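Local coordinates for BepE protein (Bartonella henselae str. Houston-1, PDB 4YK3) that is a Bartonella effector moved by the VirB type IV secretion system, seen here through its BID domain, which probably serves as part of the secretion signal, at residues Y37-V48 against G105-Y116; I47-L55 against V76-A87. One frame throughout, in Å; residues are numbered along the deposited sequence.

Contact 1: Y37-V48 against G105-Y116; sequences YQQEVMHWCKIV and GFMHLCQALDGY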
loop_
_atom_site.group_PDB
_atom_site.type_symbol
_atom_site.label_atom_id
_atom_site.label_comp_id
_atom_site.label_asym_id
_atom_site.label_seq_id
_atom_site.Cartn_x
_atom_site.Cartn_y
_atom_site.Cartn_z
ATOM N N TYR A 37 -6.080 3.496 -3.254
ATOM C CA TYR A 37 -5.445 2.797 -2.140
ATOM C C TYR A 37 -3.980 3.199 -1.967
ATOM O O TYR A 37 -3.496 3.303 -0.848
ATOM C CB TYR A 37 -5.548 1.281 -2.321
ATOM C CG TYR A 37 -6.883 0.721 -1.870
ATOM C CD1 TYR A 37 -7.296 0.863 -0.560
ATOM C CD2 TYR A 37 -7.729 0.057 -2.754
ATOM C CE1 TYR A 37 -8.506 0.373 -0.130
ATOM C CE2 TYR A 37 -8.955 -0.457 -2.321
ATOM C CZ TYR A 37 -9.334 -0.285 -1.011
ATOM O OH TYR A 37 -10.533 -0.767 -0.548
ATOM N N GLN A 38 -3.280 3.407 -3.079
ATOM C CA GLN A 38 -1.904 3.872 -3.039
ATOM C C GLN A 38 -1.816 5.165 -2.235
ATOM O O GLN A 38 -1.022 5.267 -1.292
ATOM C CB GLN A 38 -1.368 4.082 -4.455
ATOM C CG GLN A 38 0.148 4.230 -4.553
ATOM C CD GLN A 38 0.604 5.653 -4.341
ATOM O OE1 GLN A 38 -0.211 6.572 -4.320
ATOM N NE2 GLN A 38 1.915 5.846 -4.182
ATOM N N GLN A 39 -2.641 6.142 -2.609
ATOM C CA GLN A 39 -2.727 7.396 -1.868
ATOM C C GLN A 39 -3.089 7.193 -0.398
ATOM O O GLN A 39 -2.598 7.914 0.477
ATOM C CB GLN A 39 -3.736 8.330 -2.516
ATOM C CG GLN A 39 -3.268 8.893 -3.843
ATOM C CD GLN A 39 -1.967 9.665 -3.710
ATOM O OE1 GLN A 39 -1.943 10.781 -3.186
ATOM N NE2 GLN A 39 -0.876 9.075 -4.190
ATOM N N GLU A 40 -3.941 6.208 -0.136
ATOM C CA GLU A 40 -4.348 5.879 1.229
ATOM C C GLU A 40 -3.180 5.338 2.054
ATOM O O GLU A 40 -2.976 5.722 3.208
ATOM C CB GLU A 40 -5.480 4.850 1.200
ATOM C CG GLU A 40 -6.250 4.755 2.480
ATOM C CD GLU A 40 -7.198 5.916 2.665
ATOM O OE1 GLU A 40 -7.536 6.552 1.650
ATOM O OE2 GLU A 40 -7.595 6.183 3.822
ATOM N N VAL A 41 -2.429 4.416 1.457
ATOM C CA VAL A 41 -1.236 3.881 2.087
ATOM C C VAL A 41 -0.272 5.021 2.433
ATOM O O VAL A 41 0.266 5.046 3.530
ATOM C CB VAL A 41 -0.567 2.824 1.180
ATOM C CG1 VAL A 41 0.837 2.467 1.685
ATOM C CG2 VAL A 41 -1.442 1.570 1.105
ATOM N N MET A 42 -0.062 5.967 1.513
ATOM C CA MET A 42 0.906 7.032 1.782
ATOM C C MET A 42 0.446 7.911 2.938
ATOM O O MET A 42 1.264 8.368 3.743
ATOM C CB MET A 42 1.143 7.901 0.545
ATOM C CG MET A 42 1.778 7.150 -0.611
ATOM S SD MET A 42 1.990 8.177 -2.070
ATOM C CE MET A 42 3.045 9.485 -1.431
ATOM N N HIS A 43 -0.856 8.169 2.999
ATOM C CA HIS A 43 -1.398 8.976 4.085
ATOM C C HIS A 43 -1.086 8.323 5.432
ATOM O O HIS A 43 -0.587 8.961 6.350
ATOM C CB HIS A 43 -2.907 9.159 3.929
ATOM C CG HIS A 43 -3.558 9.786 5.121
ATOM N ND1 HIS A 43 -3.540 11.144 5.352
ATOM C CD2 HIS A 43 -4.238 9.239 6.155
ATOM C CE1 HIS A 43 -4.186 11.408 6.472
ATOM N NE2 HIS A 43 -4.622 10.269 6.979
ATOM N N TRP A 44 -1.374 7.038 5.544
ATOM C CA TRP A 44 -1.194 6.376 6.814
ATOM C C TRP A 44 0.287 6.098 7.100
ATOM O O TRP A 44 0.662 5.987 8.269
ATOM C CB TRP A 44 -2.042 5.092 6.877
ATOM C CG TRP A 44 -3.523 5.411 6.915
ATOM C CD1 TRP A 44 -4.427 5.182 5.919
ATOM C CD2 TRP A 44 -4.254 6.068 7.971
ATOM N NE1 TRP A 44 -5.656 5.636 6.286
ATOM C CE2 TRP A 44 -5.589 6.187 7.536
ATOM C CE3 TRP A 44 -3.909 6.562 9.234
ATOM C CZ2 TRP A 44 -6.594 6.777 8.321
ATOM C CZ3 TRP A 44 -4.896 7.150 10.011
ATOM C CH2 TRP A 44 -6.225 7.243 9.557
ATOM N N CYS A 45 1.131 6.008 6.061
ATOM C CA CYS A 45 2.580 5.907 6.302
ATOM C C CYS A 45 3.061 7.178 6.988
ATOM O O CYS A 45 3.834 7.124 7.950
ATOM C CB CYS A 45 3.384 5.682 5.010
ATOM S SG CYS A 45 3.434 3.942 4.512
ATOM N N LYS A 46 2.583 8.322 6.503
ATOM C CA LYS A 46 2.920 9.595 7.133
ATOM C C LYS A 46 2.549 9.585 8.624
ATOM O O LYS A 46 3.299 10.056 9.459
ATOM C CB LYS A 46 2.229 10.757 6.428
ATOM C CG LYS A 46 2.661 12.118 6.949
ATOM C CD LYS A 46 1.671 13.207 6.582
ATOM C CE LYS A 46 2.094 13.934 5.312
ATOM N NZ LYS A 46 1.234 15.125 5.021
ATOM N N ILE A 47 1.397 9.014 8.952
ATOM C CA ILE A 47 0.941 8.995 10.339
ATOM C C ILE A 47 1.662 7.952 11.195
ATOM O O ILE A 47 2.052 8.238 12.328
ATOM C CB ILE A 47 -0.574 8.796 10.374
ATOM C CG1 ILE A 47 -1.251 10.099 9.946
ATOM C CG2 ILE A 47 -1.046 8.401 11.756
ATOM C CD1 ILE A 47 -2.589 9.873 9.376
ATOM N N VAL A 48 1.852 6.752 10.656
ATOM C CA VAL A 48 2.454 5.676 11.430
ATOM C C VAL A 48 3.982 5.832 11.515
ATOM O O VAL A 48 4.593 5.582 12.558
ATOM C CB VAL A 48 2.076 4.337 10.822
ATOM C CG1 VAL A 48 2.901 3.232 11.408
ATOM C CG2 VAL A 48 0.587 4.080 10.999
ATOM N N GLY A 105 -3.258 4.838 14.149
ATOM C CA GLY A 105 -3.312 4.706 12.706
ATOM C C GLY A 105 -2.812 3.392 12.140
ATOM O O GLY A 105 -3.067 3.103 10.968
ATOM N N PHE A 106 -2.107 2.598 12.952
ATOM C CA PHE A 106 -1.504 1.364 12.452
ATOM C C PHE A 106 -2.529 0.430 11.781
ATOM O O PHE A 106 -2.265 -0.092 10.698
ATOM C CB PHE A 106 -0.796 0.619 13.572
ATOM C CG PHE A 106 -0.132 -0.643 13.119
ATOM C CD1 PHE A 106 0.783 -0.615 12.075
ATOM C CD2 PHE A 106 -0.416 -1.855 13.735
ATOM C CE1 PHE A 106 1.408 -1.767 11.635
ATOM C CE2 PHE A 106 0.201 -3.033 13.303
ATOM C CZ PHE A 106 1.120 -2.987 12.255
ATOM N N MET A 107 -3.682 0.228 12.426
ATOM C CA MET A 107 -4.749 -0.617 11.887
ATOM C C MET A 107 -5.213 -0.125 10.528
ATOM O O MET A 107 -5.471 -0.918 9.632
ATOM C CB MET A 107 -5.948 -0.670 12.842
ATOM C CG MET A 107 -7.086 -1.591 12.377
ATOM S SD MET A 107 -8.670 -1.402 13.280
ATOM C CE MET A 107 -9.303 0.103 12.528
ATOM N N HIS A 108 -5.333 1.188 10.386
ATOM C CA HIS A 108 -5.781 1.753 9.135
ATOM C C HIS A 108 -4.710 1.575 8.065
ATOM O O HIS A 108 -5.026 1.406 6.889
ATOM C CB HIS A 108 -6.146 3.222 9.325
ATOM C CG HIS A 108 -7.323 3.419 10.221
ATOM N ND1 HIS A 108 -7.212 3.929 11.497
ATOM C CD2 HIS A 108 -8.632 3.125 10.043
ATOM C CE1 HIS A 108 -8.408 3.967 12.057
ATOM N NE2 HIS A 108 -9.286 3.486 11.196
ATOM N N LEU A 109 -3.445 1.573 8.477
ATOM C CA LEU A 109 -2.369 1.420 7.507
ATOM C C LEU A 109 -2.422 -0.004 6.955
ATOM O O LEU A 109 -2.307 -0.215 5.750
ATOM C CB LEU A 109 -1.003 1.736 8.134
ATOM C CG LEU A 109 0.238 1.287 7.365
ATOM C CD1 LEU A 109 0.322 1.966 5.993
ATOM C CD2 LEU A 109 1.543 1.491 8.159
ATOM N N CYS A 110 -2.633 -0.972 7.838
ATOM C CA CYS A 110 -2.742 -2.370 7.424
ATOM C C CYS A 110 -3.940 -2.621 6.484
ATOM O O CYS A 110 -3.803 -3.313 5.477
ATOM C CB CYS A 110 -2.841 -3.267 8.657
ATOM S SG CYS A 110 -1.334 -3.175 9.648
ATOM N N GLN A 111 -5.089 -2.043 6.814
ATOM C CA GLN A 111 -6.268 -2.095 5.948
ATOM C C GLN A 111 -5.997 -1.470 4.591
ATOM O O GLN A 111 -6.339 -2.042 3.576
ATOM C CB GLN A 111 -7.453 -1.363 6.569
ATOM C CG GLN A 111 -8.018 -1.941 7.833
ATOM C CD GLN A 111 -9.286 -1.212 8.250
ATOM O OE1 GLN A 111 -9.436 -0.815 9.404
ATOM N NE2 GLN A 111 -10.191 -1.010 7.299
ATOM N N ALA A 112 -5.414 -0.274 4.584
ATOM C CA ALA A 112 -5.146 0.427 3.339
ATOM C C ALA A 112 -4.218 -0.400 2.465
ATOM O O ALA A 112 -4.412 -0.489 1.256
ATOM C CB ALA A 112 -4.553 1.778 3.609
ATOM N N LEU A 113 -3.244 -1.045 3.095
ATOM C CA LEU A 113 -2.259 -1.851 2.385
ATOM C C LEU A 113 -2.841 -3.153 1.849
ATOM O O LEU A 113 -2.529 -3.561 0.727
ATOM C CB LEU A 113 -1.075 -2.151 3.300
ATOM C CG LEU A 113 0.183 -2.715 2.639
ATOM C CD1 LEU A 113 0.687 -1.808 1.536
ATOM C CD2 LEU A 113 1.268 -2.870 3.705
ATOM N N ASP A 114 -3.661 -3.808 2.667
ATOM C CA ASP A 114 -4.454 -4.947 2.226
ATOM C C ASP A 114 -5.315 -4.567 1.032
ATOM O O ASP A 114 -5.400 -5.307 0.062
ATOM C CB ASP A 114 -5.354 -5.459 3.351
ATOM C CG ASP A 114 -4.602 -6.274 4.362
ATOM O OD1 ASP A 114 -3.388 -6.035 4.512
ATOM O OD2 ASP A 114 -5.220 -7.145 5.014
ATOM N N GLY A 115 -5.970 -3.415 1.133
ATOM C CA GLY A 115 -6.782 -2.886 0.049
ATOM C C GLY A 115 -5.967 -2.663 -1.219
ATOM O O GLY A 115 -6.389 -3.063 -2.310
ATOM N N TYR A 116 -4.792 -2.045 -1.074
ATOM C CA TYR A 116 -3.908 -1.830 -2.216
ATOM C C TYR A 116 -3.502 -3.136 -2.902
ATOM O O TYR A 116 -3.638 -3.272 -4.123
ATOM C CB TYR A 116 -2.632 -1.075 -1.797
ATOM C CG TYR A 116 -1.672 -0.906 -2.954
ATOM C CD1 TYR A 116 -1.885 0.075 -3.929
ATOM C CD2 TYR A 116 -0.575 -1.740 -3.097
ATOM C CE1 TYR A 116 -1.010 0.224 -5.006
ATOM C CE2 TYR A 116 0.296 -1.610 -4.179
ATOM C CZ TYR A 116 0.077 -0.628 -5.121
ATOM O OH TYR A 116 0.948 -0.503 -6.175
#

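Contact 2: I47-L55 against V76-A87; sequences IVYGNSDVL and VAENPTSVHKLA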
loop_
_atom_site.group_PDB
_atom_site.type_symbol
_atom_site.label_atom_id
_atom_site.label_comp_id
_atom_site.label_asym_id
_atom_site.label_seq_id
_atom_site.Cartn_x
_atom_site.Cartn_y
_atom_site.Cartn_z
ATOM N N ILE A 47 1.397 9.014 8.952
ATOM C CA ILE A 47 0.941 8.995 10.339
ATOM C C ILE A 47 1.662 7.952 11.195
ATOM O O ILE A 47 2.052 8.238 12.328
ATOM C CB ILE A 47 -0.574 8.796 10.374
ATOM C CG1 ILE A 47 -1.251 10.099 9.946
ATOM C CG2 ILE A 47 -1.046 8.401 11.756
ATOM C CD1 ILE A 47 -2.589 9.873 9.376
ATOM N N VAL A 48 1.852 6.752 10.656
ATOM C CA VAL A 48 2.454 5.676 11.430
ATOM C C VAL A 48 3.982 5.832 11.515
ATOM O O VAL A 48 4.593 5.582 12.558
ATOM C CB VAL A 48 2.076 4.337 10.822
ATOM C CG1 VAL A 48 2.901 3.232 11.408
ATOM C CG2 VAL A 48 0.587 4.080 10.999
ATOM N N TYR A 49 4.588 6.258 10.410
ATOM C CA TYR A 49 6.039 6.311 10.303
ATOM C C TYR A 49 6.627 7.724 10.307
ATOM O O TYR A 49 7.844 7.889 10.388
ATOM C CB TYR A 49 6.498 5.613 9.014
ATOM C CG TYR A 49 6.216 4.131 8.990
ATOM C CD1 TYR A 49 6.747 3.290 9.962
ATOM C CD2 TYR A 49 5.438 3.570 7.988
ATOM C CE1 TYR A 49 6.515 1.932 9.937
ATOM C CE2 TYR A 49 5.196 2.212 7.951
ATOM C CZ TYR A 49 5.735 1.399 8.927
ATOM O OH TYR A 49 5.509 0.046 8.888
ATOM N N GLY A 50 5.783 8.739 10.166
ATOM C CA GLY A 50 6.286 10.095 10.046
ATOM C C GLY A 50 6.770 10.437 8.646
ATOM O O GLY A 50 7.364 11.488 8.436
ATOM N N ASN A 51 6.508 9.554 7.682
ATOM C CA ASN A 51 7.002 9.736 6.324
ATOM C C ASN A 51 6.110 9.016 5.310
ATOM O O ASN A 51 5.991 7.790 5.331
ATOM C CB ASN A 51 8.434 9.225 6.208
ATOM C CG ASN A 51 9.015 9.429 4.822
ATOM O OD1 ASN A 51 8.734 8.668 3.894
ATOM N ND2 ASN A 51 9.849 10.448 4.680
ATOM N N SER A 52 5.517 9.773 4.396
ATOM C CA SER A 52 4.506 9.205 3.511
ATOM C C SER A 52 5.101 8.327 2.419
ATOM O O SER A 52 4.389 7.536 1.797
ATOM C CB SER A 52 3.682 10.324 2.877
ATOM O OG SER A 52 4.504 11.090 2.031
ATOM N N ASP A 53 6.404 8.461 2.188
ATOM C CA ASP A 53 7.048 7.800 1.061
ATOM C C ASP A 53 7.628 6.427 1.369
ATOM O O ASP A 53 8.153 5.747 0.484
ATOM C CB ASP A 53 8.163 8.695 0.513
ATOM C CG ASP A 53 7.621 9.934 -0.172
ATOM O OD1 ASP A 53 6.395 9.987 -0.423
ATOM O OD2 ASP A 53 8.415 10.857 -0.448
ATOM N N VAL A 54 7.523 6.017 2.623
ATOM C CA VAL A 54 8.255 4.857 3.103
ATOM C C VAL A 54 7.935 3.583 2.309
ATOM O O VAL A 54 8.811 2.765 2.052
ATOM C CB VAL A 54 7.981 4.673 4.602
ATOM C CG1 VAL A 54 8.436 3.356 5.032
ATOM C CG2 VAL A 54 8.712 5.744 5.372
ATOM N N LEU A 55 6.686 3.430 1.884
ATOM C CA LEU A 55 6.314 2.244 1.125
ATOM C C LEU A 55 6.141 2.505 -0.376
ATOM O O LEU A 55 5.661 1.632 -1.119
ATOM C CB LEU A 55 5.020 1.657 1.699
ATOM C CG LEU A 55 5.186 0.936 3.033
ATOM C CD1 LEU A 55 3.856 0.375 3.502
ATOM C CD2 LEU A 55 6.214 -0.175 2.891
ATOM N N VAL A 76 4.337 -5.611 6.789
ATOM C CA VAL A 76 3.974 -4.391 7.486
ATOM C C VAL A 76 3.075 -4.715 8.669
ATOM O O VAL A 76 3.224 -4.124 9.728
ATOM C CB VAL A 76 3.321 -3.390 6.538
ATOM C CG1 VAL A 76 2.656 -2.246 7.305
ATOM C CG2 VAL A 76 4.370 -2.844 5.595
ATOM N N ALA A 77 2.179 -5.684 8.515
ATOM C CA ALA A 77 1.227 -5.958 9.579
ATOM C C ALA A 77 1.885 -6.696 10.723
ATOM O O ALA A 77 1.534 -6.500 11.879
ATOM C CB ALA A 77 0.021 -6.760 9.048
ATOM N N GLU A 78 2.830 -7.570 10.422
ATOM C CA GLU A 78 3.361 -8.370 11.512
ATOM C C GLU A 78 4.779 -7.956 11.895
ATOM O O GLU A 78 5.319 -8.415 12.879
ATOM C CB GLU A 78 3.268 -9.850 11.166
ATOM C CG GLU A 78 1.842 -10.369 11.452
ATOM C CD GLU A 78 1.383 -10.132 12.923
ATOM O OE1 GLU A 78 2.208 -10.332 13.854
ATOM O OE2 GLU A 78 0.203 -9.750 13.154
ATOM N N ASN A 79 5.366 -7.051 11.138
ATOM C CA ASN A 79 6.648 -6.516 11.569
ATOM C C ASN A 79 6.826 -5.099 11.107
ATOM O O ASN A 79 7.702 -4.818 10.314
ATOM C CB ASN A 79 7.786 -7.380 11.057
ATOM C CG ASN A 79 9.075 -7.111 11.795
ATOM O OD1 ASN A 79 9.123 -6.255 12.688
ATOM N ND2 ASN A 79 10.115 -7.835 11.441
ATOM N N PRO A 80 5.993 -4.189 11.616
ATOM C CA PRO A 80 5.968 -2.829 11.074
ATOM C C PRO A 80 7.292 -2.054 11.216
ATOM O O PRO A 80 7.594 -1.236 10.338
ATOM C CB PRO A 80 4.857 -2.150 11.876
ATOM C CG PRO A 80 4.641 -3.003 13.105
ATOM C CD PRO A 80 5.047 -4.387 12.733
ATOM N N THR A 81 8.081 -2.323 12.256
ATOM C CA THR A 81 9.325 -1.583 12.446
ATOM C C THR A 81 10.471 -2.112 11.578
ATOM O O THR A 81 11.563 -1.534 11.564
ATOM C CB THR A 81 9.779 -1.574 13.931
ATOM O OG1 THR A 81 9.986 -2.901 14.401
ATOM C CG2 THR A 81 8.756 -0.875 14.815
ATOM N N SER A 82 10.230 -3.190 10.843
ATOM C CA SER A 82 11.213 -3.670 9.868
ATOM C C SER A 82 11.256 -2.737 8.665
ATOM O O SER A 82 12.137 -2.812 7.842
ATOM C CB SER A 82 10.872 -5.078 9.393
ATOM O OG SER A 82 9.763 -5.031 8.505
ATOM N N VAL A 83 10.275 -1.855 8.584
ATOM C CA VAL A 83 10.128 -0.969 7.455
ATOM C C VAL A 83 10.691 0.424 7.774
ATOM O O VAL A 83 11.377 1.032 6.956
ATOM C CB VAL A 83 8.623 -0.920 7.039
ATOM C CG1 VAL A 83 8.322 0.283 6.261
ATOM C CG2 VAL A 83 8.253 -2.163 6.249
ATOM N N HIS A 84 10.427 0.912 8.977
ATOM C CA HIS A 84 10.761 2.286 9.351
ATOM C C HIS A 84 10.444 2.401 10.834
ATOM O O HIS A 84 9.661 1.600 11.353
ATOM C CB HIS A 84 9.944 3.302 8.518
ATOM C CG HIS A 84 10.405 4.718 8.649
ATOM N ND1 HIS A 84 10.066 5.519 9.724
ATOM C CD2 HIS A 84 11.144 5.495 7.822
ATOM C CE1 HIS A 84 10.612 6.715 9.567
ATOM N NE2 HIS A 84 11.275 6.724 8.425
ATOM N N LYS A 85 11.042 3.365 11.529
ATOM C CA LYS A 85 10.692 3.560 12.935
ATOM C C LYS A 85 9.313 4.228 13.053
ATOM O O LYS A 85 8.854 4.955 12.150
ATOM C CB LYS A 85 11.759 4.387 13.677
ATOM C CG LYS A 85 11.543 5.889 13.667
ATOM C CD LYS A 85 12.508 6.615 14.628
ATOM C CE LYS A 85 12.108 8.077 14.798
ATOM N NZ LYS A 85 10.741 8.244 15.441
ATOM N N LEU A 86 8.640 3.940 14.159
ATOM C CA LEU A 86 7.338 4.547 14.443
ATOM C C LEU A 86 7.507 6.024 14.696
ATOM O O LEU A 86 8.444 6.417 15.358
ATOM C CB LEU A 86 6.686 3.890 15.666
ATOM C CG LEU A 86 6.467 2.394 15.472
ATOM C CD1 LEU A 86 5.859 1.790 16.731
ATOM C CD2 LEU A 86 5.581 2.191 14.241
ATOM N N ALA A 87 6.591 6.840 14.190
ATOM C CA ALA A 87 6.620 8.258 14.502
ATOM C C ALA A 87 6.548 8.500 16.009
ATOM O O ALA A 87 6.031 7.676 16.759
ATOM C CB ALA A 87 5.485 8.981 13.802
HETATM O O HOH W 1 9.577 9.336 12.391
#

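Contact 1: Y37-V48 against G105-Y116
W44 and Y37 lie against H108 and G115 where helices 32-49 and 97-129 pack antiparallel in the four-helix bundle of the BID domain, the axes of the two segments 8.4 Å apart at 157°. Aromatic contacts line one flank. The six-membered ring of W44 and the H108 ring form an offset stack, planes 21° apart, and H108 CB stands over the face of the W44 ring, 3.6 Å from its centroid, in a CH-pi contact. H43 CD2 covers the opposite indole face. Y37 lays its ring on bare backbone: G115 has no side chain, so its CA comes within 3.7 Å of the Y37 ring centroid. Knobs-into-holes packing joins the helices. W44 is a knob among G105, H108, L109 and A112, and V41 one among L109, A112, L113 and Y116; L109 in turn enters the hole formed by V41, W44, C45 and V48, with CD2 on V48 CG1 at 3.9 Å. Y116 runs alongside Q38, and its OH bonds to M59 O of helix 56-64. Along helix 32-49, E40 bends at chi2 and W44 NE1 donates a hydrogen bond to its OE2 at 3.2 Å, on the anti side, 28° out of the carboxylate plane.

Contact 2: I47-L55 against V76-A87
P80 O is gripped by two donors, Y49 OH at 2.8 Å and V83 N at 3.3 Å, which arrive from opposite faces of its carbonyl plane. Y49, near where helix 32-49 gives way to loop, is thereby tied to the 3-10 segment 80-82 that follows helix 69-78. With CG anti to its own carbonyl carbon (chi1 -65°), Y49 runs past H84 in the opposite direction; the two rings are oblique, and K85 O lies at the tyrosine edge, in plane. A second bond, nearly straight at 173°, joins A87 N to V48 O at 2.9 Å, and L86 CA adds a CA-H...O contact to the same oxygen. H84 is fixed by ND1 donating to K85 O at 2.8 Å, in the ring plane and on a lone pair. A water bonds to Y49 O and weakly to K85 NZ. Among apolar pairs, V54 CG1 meets V83 CG1 tightly at 3.3 Å and L55 CD1 meets V76 CG2; V54 CG2 also packs on the H84 ring carbon CD2. Both hydrogen bonds across the contact thus end on main-chain oxygens, V48 O and P80 O, and the Y49 hydroxyl is satisfied beside apolar packing.

Overall arrangement
Both contacts draw on helix 32-49 and share I47 and V48, but they use different parts of it. Contact 1 joins its body to helix 97-129 near the centre of the chain, largely through apolar and aromatic packing, and none of its touching residues is exposed. Contact 2, its centre about 11 Å from the centre of the chain, includes the exposed G50 and K85; here the helix gives way to a loop that meets the one after helix 69-78, and two hydrogen bonds to main-chain oxygens, with a water held weakly at K85 NZ, join the packing. The two touch directly: F106 packs on P80 and V76, while M42 and C45 meet S52 and N51. L109 bridges them, reaching Y49 and V76.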